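Local coordinates for lipoate-protein ligase, putative (Streptococcus pneumoniae, PDB 1VQZ) that is a putative lipoate-protein ligase, pairing a ligase A/B-type catalytic domain with the C-terminal module found in bacterial members of the family, at residues A328-R332 against E333-E337; E295-A298 against A299-D302; K319-I323 against T324-A328. All blocks are in the same frame, centred on the assembly; numbering follows the deposited sequence.

In the fold
All three contacts are local turns within the C-terminal family region, and interaction 3 touches both of the others: its centre is about 9 Å from each, whereas interactions 1 and 2 do not touch, their centres being about 14 Å apart. Along the chain, residues 319-328 run straight into interaction 1, sharing Ala328. Arg332 reaches back over this loop, its NH2 2.8 Å from Ile321 O. A salt bridge from Arg325 NE to Glu295 OE2 (2.9 Å) ties interaction 3 to interaction 2, while Phe327 packs between Val297 and Ile335. Interaction 2 also holds a bound 1,2-ethanediol, probably from the crystallisation liquor, which is also hydrogen-bonded to Arg57 O.

Interaction 1. Residues A328-R332 against E333-E337; sequences AGISR and EEIAE
Ser331 and Glu334 form a capping box at the start of helix 332-339, each side chain taking a backbone N-H of the other. Glu334 N donates to Ser331 OG (3.0 Å), and Ser331 N donates almost straight to Glu334 OE1 (2.9 Å, 174°), arriving on the anti lone pair, away from OE2. With Ser331 OG set between its own backbone N and carbonyl carbon (chi1 75°), the hydroxyl faces the first helical turn; the Glu334 chain, extended beyond CG, returns alongside it. Behind the box, ordinary helical bonds begin with Ile335 N to Ser331 O (2.8 Å) and Ala336 N to Arg332 O (2.8 Å). A water donates to both Gly329 O and Glu334 OE1, joining the loop to the same carboxylate. Arg332 turns its guanidinium away from the box, onto the carbonyls of Leu318 and Ile321. The apolar part faces strand 260-266, whose Phe266 touches both Ile330 and Glu334; these two side chains cross at about a right angle, with Ile330 CG2 3.6 Å from Glu334 CB. Ile335 CD1 meets Ile330 CG2 at 3.8 Å, and Ile335 CG1 rests 3.4 Å from Ser331 O.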
ATOM      1  N   ALA A 328      -7.425   2.430 -10.386  1.00 37.36           N
ATOM      2  CA  ALA A 328      -6.599   2.035 -11.535  1.00 35.62           C
ATOM      3  C   ALA A 328      -7.205   0.791 -12.216  1.00 33.18           C
ATOM      4  O   ALA A 328      -7.539  -0.212 -11.556  1.00 33.13           O
ATOM      5  CB  ALA A 328      -5.133   1.788 -11.110  1.00 37.34           C
ATOM      6  N   GLY A 329      -7.409   0.905 -13.519  1.00 30.69           N
ATOM      7  CA  GLY A 329      -7.949  -0.161 -14.347  1.00 32.11           C
ATOM      8  C   GLY A 329      -9.441  -0.384 -14.324  1.00 32.94           C
ATOM      9  O   GLY A 329      -9.946  -1.350 -14.924  1.00 36.25           O
ATOM     10  N   ILE A 330     -10.164   0.498 -13.658  1.00 32.92           N
ATOM     11  CA  ILE A 330     -11.626   0.421 -13.582  1.00 32.35           C
ATOM     12  C   ILE A 330     -12.220   1.714 -14.100  1.00 31.35           C
ATOM     13  O   ILE A 330     -11.770   2.800 -13.722  1.00 31.63           O
ATOM     14  CB  ILE A 330     -12.094   0.146 -12.126  1.00 31.67           C
ATOM     15  CG1 ILE A 330     -11.278  -0.997 -11.516  1.00 37.22           C
ATOM     16  CG2 ILE A 330     -13.629  -0.182 -12.088  1.00 37.36           C
ATOM     17  CD1 ILE A 330     -11.630  -1.300 -10.047  1.00 30.45           C
ATOM     18  N   SER A 331     -13.221   1.579 -14.969  1.00 33.94           N
ATOM     19  CA  SER A 331     -13.826   2.707 -15.685  1.00 32.61           C
ATOM     20  C   SER A 331     -14.872   3.432 -14.865  1.00 33.44           C
ATOM     21  O   SER A 331     -15.395   2.893 -13.851  1.00 29.12           O
ATOM     22  CB  SER A 331     -14.421   2.249 -17.025  1.00 31.97           C
ATOM     23  OG  SER A 331     -15.637   1.537 -16.896  1.00 33.92           O
ATOM     24  N   ARG A 332     -15.204   4.645 -15.320  1.00 33.28           N
ATOM     25  CA  ARG A 332     -16.287   5.433 -14.711  1.00 34.78           C
ATOM     26  C   ARG A 332     -17.630   4.722 -14.810  1.00 34.17           C
ATOM     27  O   ARG A 332     -18.428   4.752 -13.877  1.00 36.22           O
ATOM     28  CB  ARG A 332     -16.404   6.811 -15.364  1.00 35.35           C
ATOM     29  CG  ARG A 332     -15.240   7.735 -15.053  1.00 33.83           C
ATOM     30  CD  ARG A 332     -15.282   9.018 -15.903  1.00 34.81           C
ATOM     31  NE  ARG A 332     -14.135   9.868 -15.596  1.00 28.86           N
ATOM     32  CZ  ARG A 332     -12.927   9.700 -16.128  1.00 32.59           C
ATOM     33  NH1 ARG A 332     -12.737   8.762 -17.053  1.00 25.23           N
ATOM     34  NH2 ARG A 332     -11.923  10.499 -15.780  1.00 35.73           N
ATOM     35  N   GLU A 333     -17.848   4.083 -15.953  1.00 34.34           N
ATOM     36  CA  GLU A 333     -19.051   3.296 -16.207  1.00 33.03           C
ATOM     37  C   GLU A 333     -19.136   2.138 -15.220  1.00 30.92           C
ATOM     38  O   GLU A 333     -20.209   1.827 -14.711  1.00 29.89           O
ATOM     39  CB  GLU A 333     -19.083   2.761 -17.634  1.00 31.27           C
ATOM     40  CG  GLU A 333     -19.318   3.790 -18.697  1.00 32.00           C
ATOM     41  CD  GLU A 333     -18.099   4.625 -19.032  1.00 31.33           C
ATOM     42  OE1 GLU A 333     -16.980   4.351 -18.559  1.00 34.02           O
ATOM     43  OE2 GLU A 333     -18.285   5.565 -19.802  1.00 39.14           O
ATOM     44  N   GLU A 334     -18.009   1.501 -14.984  1.00 30.95           N
ATOM     45  CA  GLU A 334     -17.943   0.411 -14.033  1.00 32.24           C
ATOM     46  C   GLU A 334     -18.178   0.915 -12.605  1.00 32.11           C
ATOM     47  O   GLU A 334     -18.894   0.284 -11.858  1.00 34.46           O
ATOM     48  CB  GLU A 334     -16.602  -0.338 -14.166  1.00 29.21           C
ATOM     49  CG  GLU A 334     -16.516  -1.247 -15.393  1.00 34.39           C
ATOM     50  CD  GLU A 334     -15.117  -1.807 -15.682  1.00 35.81           C
ATOM     51  OE1 GLU A 334     -14.082  -1.097 -15.553  1.00 33.94           O
ATOM     52  OE2 GLU A 334     -15.053  -2.976 -16.098  1.00 35.64           O
ATOM     53  N   ILE A 335     -17.539   2.011 -12.199  1.00 32.25           N
ATOM     54  CA  ILE A 335     -17.773   2.567 -10.868  1.00 29.45           C
ATOM     55  C   ILE A 335     -19.222   3.006 -10.675  1.00 30.78           C
ATOM     56  O   ILE A 335     -19.823   2.687  -9.628  1.00 34.61           O
ATOM     57  CB  ILE A 335     -16.785   3.739 -10.530  1.00 31.44           C
ATOM     58  CG1 ILE A 335     -15.366   3.206 -10.458  1.00 33.18           C
ATOM     59  CG2 ILE A 335     -17.128   4.396  -9.203  1.00 29.69           C
ATOM     60  CD1 ILE A 335     -15.187   2.112  -9.430  1.00 30.19           C
ATOM     61  N   ALA A 336     -19.813   3.676 -11.681  1.00 32.00           N
ATOM     62  CA  ALA A 336     -21.241   4.024 -11.632  1.00 31.69           C
ATOM     63  C   ALA A 336     -22.109   2.803 -11.360  1.00 30.74           C
ATOM     64  O   ALA A 336     -23.076   2.858 -10.576  1.00 30.26           O
ATOM     65  CB  ALA A 336     -21.691   4.675 -12.911  1.00 34.41           C
ATOM     66  N   GLU A 337     -21.771   1.703 -12.022  1.00 33.27           N
ATOM     67  CA  GLU A 337     -22.522   0.457 -11.876  1.00 32.34           C
ATOM     68  C   GLU A 337     -22.409  -0.084 -10.435  1.00 31.70           C
ATOM     69  O   GLU A 337     -23.391  -0.490  -9.839  1.00 31.47           O
ATOM     70  CB  GLU A 337     -22.045  -0.569 -12.899  1.00 30.28           C
ATOM     71  CG  GLU A 337     -22.899  -1.806 -12.963  1.00 35.17           C
ATOM     72  CD  GLU A 337     -22.439  -2.816 -14.027  1.00 41.52           C
ATOM     73  OE1 GLU A 337     -21.411  -2.571 -14.722  1.00 47.49           O
ATOM     74  OE2 GLU A 337     -23.123  -3.861 -14.146  1.00 46.80           O
TER
HETATM   75  O   HOH W   1     -12.082  -1.261 -17.109  1.00 36.18           O

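Interaction 2. Residues E295-A298 against A299-D302; sequences EDVA and AVED. With EDO (1,2-ethanediol), chain S.
Val297 and Glu301 meet because Val297 CG1 is wedged between its own backbone N and carbonyl carbon (chi1 83°), while Glu301 runs its extended chain back along the first turn. The two side chains cross at about a right angle, with Val297 CG1 3.8 Å from Glu301 OE2; the other carboxylate oxygen, OE1, lies 3.5 Å from Ala298 CA. OE2 also accepts from the backbone N of Ile287, so the buried Glu301 carboxylate links the helix to strand 281-289. On the other branch, Val297 CG2 points anti to its backbone N and packs loosely on Val300 CB at 4.2 Å. Just before these residues, Asp296 makes an Asx turn leading into helix 298-304: Asp296 CG is anti to the backbone N (chi1 -159°), and OD1 accepts from Ala298 N (2.9 Å) on its anti lone pair. A weak backbone bond from Ala299 N to Asp296 O accompanies the turn. Val297 O is gripped twice, by Glu301 N (3.2 Å) nearly in line with the carbonyl bond and by Val300 N from well above the carbonyl plane. At the far end of the turn Asp302 OD1 stands 3.2 Å from Ala298 O, two acceptors side by side, a closeness that the salt bridge from Asp302 OD1 to Arg305 may ease. The second partner of Asp296 OD1 is the bound 1,2-ethanediol, whose O1 donates to it at 2.7 Å; the same molecule is hydrogen-bonded to Arg57 O.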
ATOM      1  N   GLU A 295      -4.409   8.205  -4.912  1.00 26.58           N
ATOM      2  CA  GLU A 295      -5.108   9.107  -3.974  1.00 28.89           C
ATOM      3  C   GLU A 295      -6.318   8.444  -3.381  1.00 30.15           C
ATOM      4  O   GLU A 295      -6.937   7.610  -4.014  1.00 30.88           O
ATOM      5  CB  GLU A 295      -5.574  10.404  -4.649  1.00 28.39           C
ATOM      6  CG  GLU A 295      -4.457  11.138  -5.282  1.00 29.53           C
ATOM      7  CD  GLU A 295      -4.785  12.582  -5.609  1.00 35.60           C
ATOM      8  OE1 GLU A 295      -5.073  13.355  -4.691  1.00 35.74           O
ATOM      9  OE2 GLU A 295      -4.669  12.943  -6.776  1.00 42.22           O
ATOM     10  N   ASP A 296      -6.605   8.856  -2.148  1.00 30.37           N
ATOM     11  CA  ASP A 296      -7.732   8.406  -1.313  1.00 31.06           C
ATOM     12  C   ASP A 296      -9.101   8.552  -2.021  1.00 30.86           C
ATOM     13  O   ASP A 296      -9.414   9.596  -2.587  1.00 31.13           O
ATOM     14  CB  ASP A 296      -7.739   9.226  -0.034  1.00 31.06           C
ATOM     15  CG  ASP A 296      -8.478   8.558   1.094  1.00 32.81           C
ATOM     16  OD1 ASP A 296      -9.698   8.385   0.996  1.00 31.17           O
ATOM     17  OD2 ASP A 296      -7.821   8.241   2.109  1.00 33.26           O
ATOM     18  N   VAL A 297      -9.880   7.486  -1.959  1.00 29.94           N
ATOM     19  CA  VAL A 297     -11.221   7.397  -2.557  1.00 30.98           C
ATOM     20  C   VAL A 297     -12.229   8.395  -1.936  1.00 29.88           C
ATOM     21  O   VAL A 297     -13.291   8.635  -2.505  1.00 32.05           O
ATOM     22  CB  VAL A 297     -11.760   5.902  -2.570  1.00 31.19           C
ATOM     23  CG1 VAL A 297     -12.361   5.516  -1.263  1.00 30.05           C
ATOM     24  CG2 VAL A 297     -12.762   5.691  -3.662  1.00 33.22           C
ATOM     25  N   ALA A 298     -11.859   9.038  -0.829  1.00 30.43           N
ATOM     26  CA  ALA A 298     -12.709  10.075  -0.216  1.00 30.64           C
ATOM     27  C   ALA A 298     -13.138  11.153  -1.197  1.00 30.84           C
ATOM     28  O   ALA A 298     -14.283  11.617  -1.123  1.00 32.31           O
ATOM     29  CB  ALA A 298     -12.012  10.732   0.969  1.00 27.60           C
ATOM     30  N   ALA A 299     -12.236  11.541  -2.106  1.00 30.70           N
ATOM     31  CA  ALA A 299     -12.531  12.502  -3.168  1.00 33.54           C
ATOM     32  C   ALA A 299     -13.671  12.079  -4.092  1.00 32.13           C
ATOM     33  O   ALA A 299     -14.441  12.908  -4.542  1.00 34.93           O
ATOM     34  CB  ALA A 299     -11.285  12.803  -3.985  1.00 31.87           C
ATOM     35  N   VAL A 300     -13.801  10.795  -4.360  1.00 31.24           N
ATOM     36  CA  VAL A 300     -14.907  10.289  -5.161  1.00 31.35           C
ATOM     37  C   VAL A 300     -16.232  10.302  -4.355  1.00 31.53           C
ATOM     38  O   VAL A 300     -17.285  10.775  -4.843  1.00 31.43           O
ATOM     39  CB  VAL A 300     -14.576   8.884  -5.694  1.00 32.34           C
ATOM     40  CG1 VAL A 300     -15.706   8.327  -6.528  1.00 35.61           C
ATOM     41  CG2 VAL A 300     -13.251   8.911  -6.491  1.00 32.37           C
ATOM     42  N   GLU A 301     -16.176   9.802  -3.121  1.00 30.62           N
ATOM     43  CA  GLU A 301     -17.280   9.955  -2.161  1.00 28.79           C
ATOM     44  C   GLU A 301     -17.738  11.405  -2.173  1.00 29.18           C
ATOM     45  O   GLU A 301     -18.930  11.661  -2.233  1.00 30.15           O
ATOM     46  CB  GLU A 301     -16.839   9.555  -0.747  1.00 30.44           C
ATOM     47  CG  GLU A 301     -16.503   8.059  -0.628  1.00 25.75           C
ATOM     48  CD  GLU A 301     -15.713   7.687   0.632  1.00 33.34           C
ATOM     49  OE1 GLU A 301     -15.354   8.583   1.433  1.00 31.41           O
ATOM     50  OE2 GLU A 301     -15.411   6.490   0.794  1.00 31.36           O
ATOM     51  N   ASP A 302     -16.791  12.359  -2.161  1.00 30.73           N
ATOM     52  CA  ASP A 302     -17.168  13.771  -2.017  1.00 30.01           C
ATOM     53  C   ASP A 302     -17.961  14.305  -3.213  1.00 32.77           C
ATOM     54  O   ASP A 302     -18.912  15.054  -3.035  1.00 34.46           O
ATOM     55  CB  ASP A 302     -15.950  14.639  -1.751  1.00 33.64           C
ATOM     56  CG  ASP A 302     -15.353  14.421  -0.356  1.00 35.16           C
ATOM     57  OD1 ASP A 302     -15.970  13.745   0.512  1.00 33.59           O
ATOM     58  OD2 ASP A 302     -14.239  14.922  -0.143  1.00 37.96           O
TER
HETATM   59  C1  EDO S 417     -10.864   6.605   4.159  1.00 52.28           C
HETATM   60  O1  EDO S 417     -11.245   7.450   3.000  1.00 28.83           O
HETATM   61  C2  EDO S 417      -9.902   5.413   3.938  1.00 52.52           C
HETATM   62  O2  EDO S 417      -8.984   5.015   5.000  1.00 47.78           O

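Interaction 3. Residues K319-I323 against T324-A328; sequences KTIDI and TRYFA
Asp322 and Thr324 cross obliquely in an Asx turn, with both polar groups of Thr324 meeting the same face of the Asp322 carboxylate. Thr324 OG1 donates to Asp322 OD1 (2.7 Å) from the syn side, 29° out of the carboxylate plane, while Thr324 N reaches the same oxygen (3.2 Å) from higher above it. Two donors thus fix the rotation of the carboxylate, which Asp322 chi1 of -170° swings forward over the turn. Arg325 lies obliquely across Asp322, its CG 3.5 Å from Asp322 OD2; bends at chi2 and chi3 then carry the guanidinium away to Glu295. The Arg325 backbone N bonds to Asp322 O, and Arg325 CB sits over one face of the Tyr326 ring, toward its rim. That ring approaches Asp322 O obliquely, CD2 coming to 3.2 Å, and Ile321 crosses Tyr326 at about a right angle. Ile323 and Phe327 also cross at a slant, with Ile323 CD1 3.7 Å from Phe327 CD1. In the backbone, Ile323 O accepts from both Tyr326 N and Phe327 N (each 2.9 Å), the latter almost along the C=O axis. Arg325 makes a cation-pi contact with Tyr150 of strand 141-151; Tyr326 packs on Ala299 and Val300 of helix 298-304, and Phe327 on Ile335 of helix 332-339, so the turn packs its aromatic side chains against both helices.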
ATOM      1  N   LYS A 319     -17.480  11.744 -14.497  1.00 30.09           N
ATOM      2  CA  LYS A 319     -16.775  12.354 -15.643  1.00 26.61           C
ATOM      3  C   LYS A 319     -16.285  13.783 -15.350  1.00 26.54           C
ATOM      4  O   LYS A 319     -15.726  14.416 -16.244  1.00 31.33           O
ATOM      5  CB  LYS A 319     -17.634  12.357 -16.918  1.00 25.92           C
ATOM      6  CG  LYS A 319     -18.283  11.035 -17.205  1.00 25.44           C
ATOM      7  CD  LYS A 319     -18.833  10.819 -18.545  1.00 33.27           C
ATOM      8  CE  LYS A 319     -17.845  10.053 -19.431  1.00 48.10           C
ATOM      9  NZ  LYS A 319     -17.196   8.870 -18.727  1.00 42.61           N
ATOM     10  N   THR A 320     -16.479  14.286 -14.128  1.00 26.62           N
ATOM     11  CA  THR A 320     -15.919  15.583 -13.710  1.00 29.47           C
ATOM     12  C   THR A 320     -14.612  15.415 -12.914  1.00 30.59           C
ATOM     13  O   THR A 320     -14.049  16.395 -12.424  1.00 30.36           O
ATOM     14  CB  THR A 320     -16.900  16.436 -12.875  1.00 27.72           C
ATOM     15  OG1 THR A 320     -17.113  15.816 -11.605  1.00 34.20           O
ATOM     16  CG2 THR A 320     -18.207  16.617 -13.575  1.00 26.79           C
ATOM     17  N   ILE A 321     -14.130  14.184 -12.812  1.00 29.85           N
ATOM     18  CA  ILE A 321     -12.875  13.895 -12.090  1.00 30.14           C
ATOM     19  C   ILE A 321     -12.036  12.900 -12.844  1.00 28.83           C
ATOM     20  O   ILE A 321     -12.556  12.164 -13.670  1.00 30.84           O
ATOM     21  CB  ILE A 321     -13.157  13.341 -10.678  1.00 28.96           C
ATOM     22  CG1 ILE A 321     -13.981  12.035 -10.748  1.00 34.65           C
ATOM     23  CG2 ILE A 321     -13.857  14.417  -9.862  1.00 33.22           C
ATOM     24  CD1 ILE A 321     -13.772  11.106  -9.629  1.00 35.41           C
ATOM     25  N   ASP A 322     -10.737  12.908 -12.553  1.00 30.18           N
ATOM     26  CA  ASP A 322      -9.798  11.921 -13.039  1.00 29.81           C
ATOM     27  C   ASP A 322      -9.891  10.589 -12.282  1.00 30.46           C
ATOM     28  O   ASP A 322      -9.287  10.393 -11.218  1.00 29.81           O
ATOM     29  CB  ASP A 322      -8.391  12.487 -12.947  1.00 32.36           C
ATOM     30  CG  ASP A 322      -7.367  11.627 -13.645  1.00 32.09           C
ATOM     31  OD1 ASP A 322      -7.719  10.536 -14.158  1.00 37.76           O
ATOM     32  OD2 ASP A 322      -6.213  12.066 -13.662  1.00 31.70           O
ATOM     33  N   ILE A 323     -10.589   9.650 -12.895  1.00 29.60           N
ATOM     34  CA  ILE A 323     -10.944   8.409 -12.245  1.00 33.26           C
ATOM     35  C   ILE A 323      -9.696   7.563 -12.004  1.00 30.87           C
ATOM     36  O   ILE A 323      -9.651   6.751 -11.034  1.00 33.44           O
ATOM     37  CB  ILE A 323     -12.012   7.591 -13.066  1.00 32.21           C
ATOM     38  CG1 ILE A 323     -12.688   6.529 -12.197  1.00 33.90           C
ATOM     39  CG2 ILE A 323     -11.388   6.947 -14.304  1.00 35.27           C
ATOM     40  CD1 ILE A 323     -13.664   7.086 -11.148  1.00 32.05           C
ATOM     41  N   THR A 324      -8.685   7.780 -12.843  1.00 29.48           N
ATOM     42  CA  THR A 324      -7.469   6.968 -12.797  1.00 32.35           C
ATOM     43  C   THR A 324      -6.639   7.239 -11.549  1.00 32.82           C
ATOM     44  O   THR A 324      -5.801   6.393 -11.163  1.00 31.51           O
ATOM     45  CB  THR A 324      -6.597   7.143 -14.063  1.00 33.48           C
ATOM     46  OG1 THR A 324      -6.026   8.475 -14.144  1.00 29.77           O
ATOM     47  CG2 THR A 324      -7.469   6.887 -15.263  1.00 41.12           C
ATOM     48  N   ARG A 325      -6.911   8.361 -10.870  1.00 30.28           N
ATOM     49  CA  ARG A 325      -6.215   8.652  -9.613  1.00 28.07           C
ATOM     50  C   ARG A 325      -6.752   7.800  -8.509  1.00 28.94           C
ATOM     51  O   ARG A 325      -6.076   7.651  -7.506  1.00 31.62           O
ATOM     52  CB  ARG A 325      -6.358  10.119  -9.231  1.00 28.71           C
ATOM     53  CG  ARG A 325      -5.816  11.109 -10.275  1.00 27.72           C
ATOM     54  CD  ARG A 325      -4.303  11.025 -10.351  1.00 41.75           C
ATOM     55  NE  ARG A 325      -3.659  11.672  -9.208  1.00 48.00           N
ATOM     56  CZ  ARG A 325      -2.342  11.704  -8.991  1.00 50.42           C
ATOM     57  NH1 ARG A 325      -1.489  11.120  -9.834  1.00 44.94           N
ATOM     58  NH2 ARG A 325      -1.873  12.348  -7.936  1.00 47.47           N
ATOM     59  N   TYR A 326      -7.958   7.259  -8.687  1.00 31.73           N
ATOM     60  CA  TYR A 326      -8.710   6.593  -7.583  1.00 28.80           C
ATOM     61  C   TYR A 326      -8.911   5.094  -7.768  1.00 31.26           C
ATOM     62  O   TYR A 326      -8.896   4.320  -6.771  1.00 30.77           O
ATOM     63  CB  TYR A 326     -10.055   7.308  -7.397  1.00 29.54           C
ATOM     64  CG  TYR A 326      -9.846   8.781  -7.162  1.00 28.88           C
ATOM     65  CD1 TYR A 326      -9.285   9.235  -5.964  1.00 25.52           C
ATOM     66  CD2 TYR A 326     -10.127   9.709  -8.161  1.00 31.23           C
ATOM     67  CE1 TYR A 326      -9.059  10.582  -5.759  1.00 33.65           C
ATOM     68  CE2 TYR A 326      -9.908  11.058  -7.982  1.00 30.52           C
ATOM     69  CZ  TYR A 326      -9.355  11.491  -6.797  1.00 29.74           C
ATOM     70  OH  TYR A 326      -9.089  12.809  -6.634  1.00 27.36           O
ATOM     71  N   PHE A 327      -9.188   4.691  -9.009  1.00 30.99           N
ATOM     72  CA  PHE A 327      -9.442   3.279  -9.344  1.00 36.04           C
ATOM     73  C   PHE A 327      -8.648   2.895 -10.577  1.00 36.37           C
ATOM     74  O   PHE A 327      -9.108   3.056 -11.688  1.00 38.91           O
ATOM     75  CB  PHE A 327     -10.934   2.977  -9.571  1.00 36.20           C
ATOM     76  CG  PHE A 327     -11.865   3.477  -8.483  1.00 34.59           C
ATOM     77  CD1 PHE A 327     -12.455   4.734  -8.573  1.00 33.24           C
ATOM     78  CD2 PHE A 327     -12.237   2.663  -7.441  1.00 35.87           C
ATOM     79  CE1 PHE A 327     -13.361   5.183  -7.590  1.00 33.44           C
ATOM     80  CE2 PHE A 327     -13.114   3.090  -6.485  1.00 34.81           C
ATOM     81  CZ  PHE A 327     -13.674   4.374  -6.547  1.00 31.53           C
ATOM     82  N   ALA A 328      -7.425   2.430 -10.386  1.00 37.36           N
ATOM     83  CA  ALA A 328      -6.599   2.035 -11.535  1.00 35.62           C
ATOM     84  C   ALA A 328      -7.205   0.791 -12.216  1.00 33.18           C
ATOM     85  O   ALA A 328      -7.539  -0.212 -11.556  1.00 33.13           O
ATOM     86  CB  ALA A 328      -5.133   1.788 -11.110  1.00 37.34           C
TER